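Local coordinates for protein acetone carboxylase alpha subunit (Xanthobacter autotrophicus Py2, PDB 5M45) that forms the alpha subunit of a six-chain enzyme assembly, belongs to the hydantoinase B/oxoprolinase family and holds a bound manganese ion, at residues A[403-408]-A[476-481]; A[291-296]-A[544-549]. All coordinates share one frame; numbering follows the deposited sequence.

Contact 1 (A[403-408]-A[476-481])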
loop_
_atom_site.group_PDB
_atom_site.type_symbol
_atom_site.label_atom_id
_atom_site.label_comp_id
_atom_site.label_asym_id
_atom_site.label_seq_id
_atom_site.Cartn_x
_atom_site.Cartn_y
_atom_site.Cartn_z
ATOM N N PHE A 403 5.629 2.843 22.474
ATOM C CA PHE A 403 5.150 3.959 23.298
ATOM C C PHE A 403 4.005 3.565 24.211
ATOM O O PHE A 403 3.997 3.909 25.404
ATOM C CB PHE A 403 4.737 5.150 22.395
ATOM C CG PHE A 403 5.909 5.927 21.786
ATOM C CD1 PHE A 403 7.252 5.490 21.869
ATOM C CD2 PHE A 403 5.642 7.115 21.126
ATOM C CE1 PHE A 403 8.276 6.245 21.299
ATOM C CE2 PHE A 403 6.649 7.860 20.561
ATOM C CZ PHE A 403 7.976 7.423 20.638
ATOM N N LEU A 404 3.024 2.853 23.670
ATOM C CA LEU A 404 1.813 2.504 24.437
ATOM C C LEU A 404 2.104 1.751 25.753
ATOM O O LEU A 404 1.648 2.159 26.817
ATOM C CB LEU A 404 0.839 1.658 23.567
ATOM C CG LEU A 404 0.132 2.354 22.376
ATOM C CD1 LEU A 404 -0.643 1.339 21.541
ATOM C CD2 LEU A 404 -0.816 3.451 22.846
ATOM N N VAL A 405 2.880 0.658 25.665
ATOM C CA VAL A 405 3.153 -0.190 26.856
ATOM C C VAL A 405 4.028 0.548 27.888
ATOM O O VAL A 405 3.985 0.216 29.091
ATOM C CB VAL A 405 3.789 -1.560 26.511
ATOM C CG1 VAL A 405 2.961 -2.304 25.476
ATOM C CG2 VAL A 405 5.223 -1.420 26.042
ATOM N N SER A 406 4.784 1.554 27.408
ATOM C CA SER A 406 5.681 2.342 28.237
ATOM C C SER A 406 4.930 3.474 28.989
ATOM O O SER A 406 5.381 3.921 30.040
ATOM C CB SER A 406 6.804 2.943 27.359
ATOM O OG SER A 406 7.644 1.945 26.774
ATOM N N ALA A 407 3.794 3.923 28.452
ATOM C CA ALA A 407 2.909 4.874 29.142
ATOM C C ALA A 407 1.918 4.198 30.094
ATOM O O ALA A 407 1.674 4.709 31.186
ATOM C CB ALA A 407 2.157 5.702 28.108
ATOM N N TRP A 408 1.375 3.033 29.722
ATOM C CA TRP A 408 0.360 2.357 30.557
ATOM C C TRP A 408 0.913 1.847 31.905
ATOM O O TRP A 408 0.181 1.830 32.913
ATOM C CB TRP A 408 -0.329 1.208 29.824
ATOM C CG TRP A 408 -1.109 1.573 28.587
ATOM C CD1 TRP A 408 -1.802 2.716 28.360
ATOM C CD2 TRP A 408 -1.276 0.759 27.410
ATOM N NE1 TRP A 408 -2.380 2.691 27.094
ATOM C CE2 TRP A 408 -2.057 1.495 26.500
ATOM C CE3 TRP A 408 -0.826 -0.513 27.041
ATOM C CZ2 TRP A 408 -2.409 0.995 25.249
ATOM C CZ3 TRP A 408 -1.203 -1.017 25.793
ATOM C CH2 TRP A 408 -1.965 -0.258 24.905
ATOM N N ALA A 476 3.555 -13.167 31.029
ATOM C CA ALA A 476 2.448 -12.343 30.507
ATOM C C ALA A 476 2.922 -11.087 29.743
ATOM O O ALA A 476 4.138 -10.766 29.696
ATOM C CB ALA A 476 1.546 -11.921 31.656
ATOM N N ALA A 477 1.942 -10.430 29.128
ATOM C CA ALA A 477 2.114 -9.130 28.492
ATOM C C ALA A 477 0.912 -8.273 28.856
ATOM O O ALA A 477 -0.179 -8.793 29.048
ATOM C CB ALA A 477 2.216 -9.295 26.983
ATOM N N ILE A 478 1.086 -6.967 28.933
ATOM C CA ILE A 478 -0.068 -6.050 29.204
ATOM C C ILE A 478 -1.244 -6.235 28.209
ATOM O O ILE A 478 -2.389 -6.164 28.614
ATOM C CB ILE A 478 0.382 -4.578 29.284
ATOM C CG1 ILE A 478 -0.764 -3.641 29.729
ATOM C CG2 ILE A 478 0.942 -4.071 27.967
ATOM C CD1 ILE A 478 -1.316 -3.959 31.103
ATOM N N TRP A 479 -0.939 -6.509 26.938
ATOM C CA TRP A 479 -1.965 -6.699 25.900
ATOM C C TRP A 479 -2.619 -8.102 25.861
ATOM O O TRP A 479 -3.530 -8.341 25.055
ATOM C CB TRP A 479 -1.439 -6.280 24.477
ATOM C CG TRP A 479 -0.022 -6.632 24.188
ATOM C CD1 TRP A 479 1.052 -5.780 24.221
ATOM C CD2 TRP A 479 0.513 -7.922 23.888
ATOM N NE1 TRP A 479 2.207 -6.446 23.943
ATOM C CE2 TRP A 479 1.918 -7.766 23.720
ATOM C CE3 TRP A 479 -0.059 -9.187 23.697
ATOM C CZ2 TRP A 479 2.757 -8.827 23.415
ATOM C CZ3 TRP A 479 0.780 -10.258 23.397
ATOM C CH2 TRP A 479 2.173 -10.064 23.245
ATOM N N ASN A 480 -2.145 -9.049 26.679
ATOM C CA ASN A 480 -2.777 -10.361 26.857
ATOM C C ASN A 480 -2.205 -11.039 28.116
ATOM O O ASN A 480 -1.019 -11.540 28.096
ATOM C CB ASN A 480 -2.583 -11.296 25.620
ATOM C CG ASN A 480 -3.381 -12.614 25.748
ATOM O OD1 ASN A 480 -3.955 -12.947 26.828
ATOM N ND2 ASN A 480 -3.427 -13.382 24.650
ATOM N N PRO A 481 -2.987 -11.068 29.222
ATOM C CA PRO A 481 -2.483 -11.664 30.460
ATOM C C PRO A 481 -2.328 -13.208 30.411
ATOM O O PRO A 481 -1.640 -13.777 31.293
ATOM C CB PRO A 481 -3.519 -11.195 31.509
ATOM C CG PRO A 481 -4.814 -11.115 30.731
ATOM C CD PRO A 481 -4.386 -10.613 29.364
#
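Val405 and Ile478 mark the closest backbone approach, their CA atoms 7.1 Å apart, where one side of helix 401-422 faces a type I beta turn running from Ala477 to Asn480. The bond from Asn480 N to Ala477 O, 3.1 Å long, closes this turn and places Ile478 and Trp479 at its two corners. No hydrogen bond joins 403-408 to 476-481, so the distance is bridged by side chains. Val405 and Trp408 lie on the same side of the helix, and Ile478 reaches to both. Its CG2 methyl comes within 3.7 Å of Val405 CG1 as the two branched side chains pass alongside one another, running oppositely. The same CG2 sits at the edge of the Trp408 ring, near its plane, 4.1 Å from CE3; Ile478 CG1 flanks the same ring atom. With CG1 of Ile478 anti to its own backbone N (chi1 -173°), CG2 lies between that N and the carbonyl carbon and serves both helix residues. Val405 CG1 also meets the rim of the second indole, 4.2 Å from Trp479 CD1 and near the ring plane. Within the turn, the Ala477 CB methyl lies 3.5 Å above the centre of the Trp479 ring, a CH-pi contact. Both indole N-H groups are bonded outside the contact, Trp408 NE1 to Phe352 O and Trp479 NE1 to Thr435 OG1, which helps fix the rotation of the rings. The Trp479 side chain also meets the Trp401 ring and lies about 7 Å from the manganese ion held by His150, Asp153 and His175. The chemistry is therefore purely apolar between the segments: buried methyls against each other and against indole edges, with fit rather than directional bonding joining helix to turn.

Contact 2 (A[291-296]-A[544-549]); sequences VGFVDV and SDWGLM
Trp546, Ser544 and Phe293 bury the most surface here, and together they show a loop resting against strand 286-297 by direct packing and two bridging waters, with no direct hydrogen bond. One face of the Trp546 indole has Val291 O above it, offset toward the rim; Val291 CG1 approaches the benzo ring, 3.8 Å from Trp546 CH2. At its edge the same indole meets Phe293, whose CE1 is 4.1 Å from Trp546 CZ2. Phe293 CE1 and Trp546 CZ2 each lie close to the plane of the partner ring, so the pair meets edge to edge and is not stacked. The chi1 of Phe293 (-54°) carries its ring beside the backbone N, and chi2 then sets the plane so that CE1 faces Trp546. Ser544 supplies the polar part. Its carbonyl O accepts from both waters, each at 2.8 Å. The first water also donates to Val291 O at 3.0 Å, linking the two carbonyls. The second accepts the indole N-H of Trp546 NE1, 3.0 Å away and in the ring plane, and weakly the backbone N-H of Phe293. This water thus ties the loop carbonyl, the indole and the strand together, and should help hold the indole in its orientation. Directly across the segments, Ser544 CA makes a 3.4 Å CA-H...O contact to Phe293 O, bent to 136° at the hydrogen, while Ser544 OG bonds to Asn434 ND2. Strand 286-297, outermost in its sheet within this chain, pairs with 313-324, whose His317 lies nearly parallel to the Phe293 ring; an aromatic side chain of another protein chain meets that ring edge to face. Helix 401-422 completes the surroundings, Arg413 packing against Trp546 while its NH2 bonds to Val291 O.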
loop_
_atom_site.group_PDB
_atom_site.type_symbol
_atom_site.label_atom_id
_atom_site.label_comp_id
_atom_site.label_asym_id
_atom_site.label_seq_id
_atom_site.Cartn_x
_atom_site.Cartn_y
_atom_site.Cartn_z
ATOM N N VAL A 291 4.545 9.092 35.836
ATOM C CA VAL A 291 5.096 9.339 34.496
ATOM C C VAL A 291 5.824 8.086 33.962
ATOM O O VAL A 291 6.347 7.273 34.747
ATOM C CB VAL A 291 5.990 10.589 34.489
ATOM C CG1 VAL A 291 7.188 10.420 35.389
ATOM C CG2 VAL A 291 6.432 10.989 33.089
ATOM N N GLY A 292 5.834 7.929 32.633
ATOM C CA GLY A 292 6.677 6.934 31.952
ATOM C C GLY A 292 7.425 7.533 30.756
ATOM O O GLY A 292 7.013 8.555 30.225
ATOM N N PHE A 293 8.504 6.864 30.356
ATOM C CA PHE A 293 9.371 7.247 29.246
ATOM C C PHE A 293 9.827 5.978 28.468
ATOM O O PHE A 293 9.808 4.851 29.019
ATOM C CB PHE A 293 10.661 7.926 29.762
ATOM C CG PHE A 293 10.448 9.091 30.677
ATOM C CD1 PHE A 293 10.356 8.913 32.062
ATOM C CD2 PHE A 293 10.382 10.385 30.170
ATOM C CE1 PHE A 293 10.214 10.026 32.903
ATOM C CE2 PHE A 293 10.215 11.475 31.011
ATOM C CZ PHE A 293 10.130 11.293 32.373
ATOM N N VAL A 294 10.313 6.186 27.227
ATOM C CA VAL A 294 11.116 5.180 26.498
ATOM C C VAL A 294 12.006 5.830 25.409
ATOM O O VAL A 294 11.773 6.978 25.004
ATOM C CB VAL A 294 10.221 4.014 25.946
ATOM C CG1 VAL A 294 9.549 4.401 24.621
ATOM C CG2 VAL A 294 11.000 2.697 25.804
ATOM N N ASP A 295 13.042 5.106 24.981
ATOM C CA ASP A 295 14.066 5.621 24.065
ATOM C C ASP A 295 13.820 5.326 22.590
ATOM O O ASP A 295 13.329 4.246 22.263
ATOM C CB ASP A 295 15.466 5.136 24.475
ATOM C CG ASP A 295 15.635 3.590 24.460
ATOM O OD1 ASP A 295 14.865 2.864 25.152
ATOM O OD2 ASP A 295 16.588 3.089 23.800
ATOM N N VAL A 296 14.174 6.291 21.728
ATOM C CA VAL A 296 14.187 6.139 20.270
ATOM C C VAL A 296 15.578 6.541 19.718
ATOM O O VAL A 296 15.769 7.688 19.291
ATOM C CB VAL A 296 13.079 6.961 19.615
ATOM C CG1 VAL A 296 13.045 6.712 18.110
ATOM C CG2 VAL A 296 11.714 6.620 20.223
ATOM N N SER A 544 11.195 1.299 30.888
ATOM C CA SER A 544 9.914 2.043 30.926
ATOM C C SER A 544 9.165 1.896 32.280
ATOM O O SER A 544 8.599 2.884 32.803
ATOM C CB SER A 544 8.998 1.642 29.747
ATOM O OG SER A 544 8.908 0.220 29.585
ATOM N N ASP A 545 9.163 0.681 32.830
ATOM C CA ASP A 545 8.570 0.416 34.146
ATOM C C ASP A 545 9.426 0.999 35.282
ATOM O O ASP A 545 10.626 1.180 35.115
ATOM C CB ASP A 545 8.429 -1.088 34.346
ATOM C CG ASP A 545 9.764 -1.826 34.198
ATOM O OD1 ASP A 545 10.285 -1.870 33.041
ATOM O OD2 ASP A 545 10.285 -2.320 35.233
ATOM N N TRP A 546 8.801 1.369 36.397
ATOM C CA TRP A 546 9.491 1.770 37.627
ATOM C C TRP A 546 9.028 0.797 38.739
ATOM O O TRP A 546 7.868 0.328 38.739
ATOM C CB TRP A 546 9.124 3.216 38.075
ATOM C CG TRP A 546 9.500 4.390 37.196
ATOM C CD1 TRP A 546 9.908 4.372 35.885
ATOM C CD2 TRP A 546 9.465 5.781 37.573
ATOM N NE1 TRP A 546 10.115 5.653 35.426
ATOM C CE2 TRP A 546 9.855 6.536 36.440
ATOM C CE3 TRP A 546 9.119 6.463 38.754
ATOM C CZ2 TRP A 546 9.967 7.944 36.477
ATOM C CZ3 TRP A 546 9.224 7.830 38.801
ATOM C CH2 TRP A 546 9.623 8.571 37.656
ATOM N N GLY A 547 9.903 0.544 39.700
ATOM C CA GLY A 547 9.517 -0.103 40.934
ATOM C C GLY A 547 8.651 0.783 41.826
ATOM O O GLY A 547 8.565 2.011 41.624
ATOM N N LEU A 548 8.014 0.181 42.823
ATOM C CA LEU A 548 7.039 0.862 43.670
ATOM C C LEU A 548 7.478 0.831 45.139
ATOM O O LEU A 548 7.915 -0.218 45.635
ATOM C CB LEU A 548 5.672 0.158 43.506
ATOM C CG LEU A 548 4.433 0.675 44.249
ATOM C CD1 LEU A 548 4.146 2.118 43.895
ATOM C CD2 LEU A 548 3.178 -0.144 43.949
ATOM N N MET A 549 7.308 1.957 45.829
ATOM C CA MET A 549 7.515 2.084 47.288
ATOM C C MET A 549 8.884 1.538 47.763
ATOM O O MET A 549 8.999 0.894 48.822
ATOM C CB MET A 549 6.359 1.433 48.043
ATOM C CG MET A 549 5.033 2.168 47.941
ATOM S SD MET A 549 3.591 1.136 48.345
ATOM C CE MET A 549 2.319 2.266 47.804
HETATM O O HOH W 1 6.674 4.302 34.175
HETATM O O HOH W 2 10.326 5.012 32.496
#

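Both contacts are buried, and they share helix 401-422: contact 1 lies on it, while contact 2 packs against it. Their centres are 12 Å apart and they touch, with Ser406 OG 3.3 Å from Ser544 CB and Phe403 CE1 3.6 Å from Val296 CG2, so residues 403-408 look toward the turn on one side and toward strand 286-297 on another. The centre of contact 1 is about 4 Å, and that of contact 2 about 14 Å, from the centre of the chain. Contact 1 is apolar, with no hydrogen bond between its segments; contact 2 combines ring packing with bridging waters. Both reach another protein chain, contact 2 through seven residues against two. In sequence, contact 1 is nested inside the loop closed by contact 2.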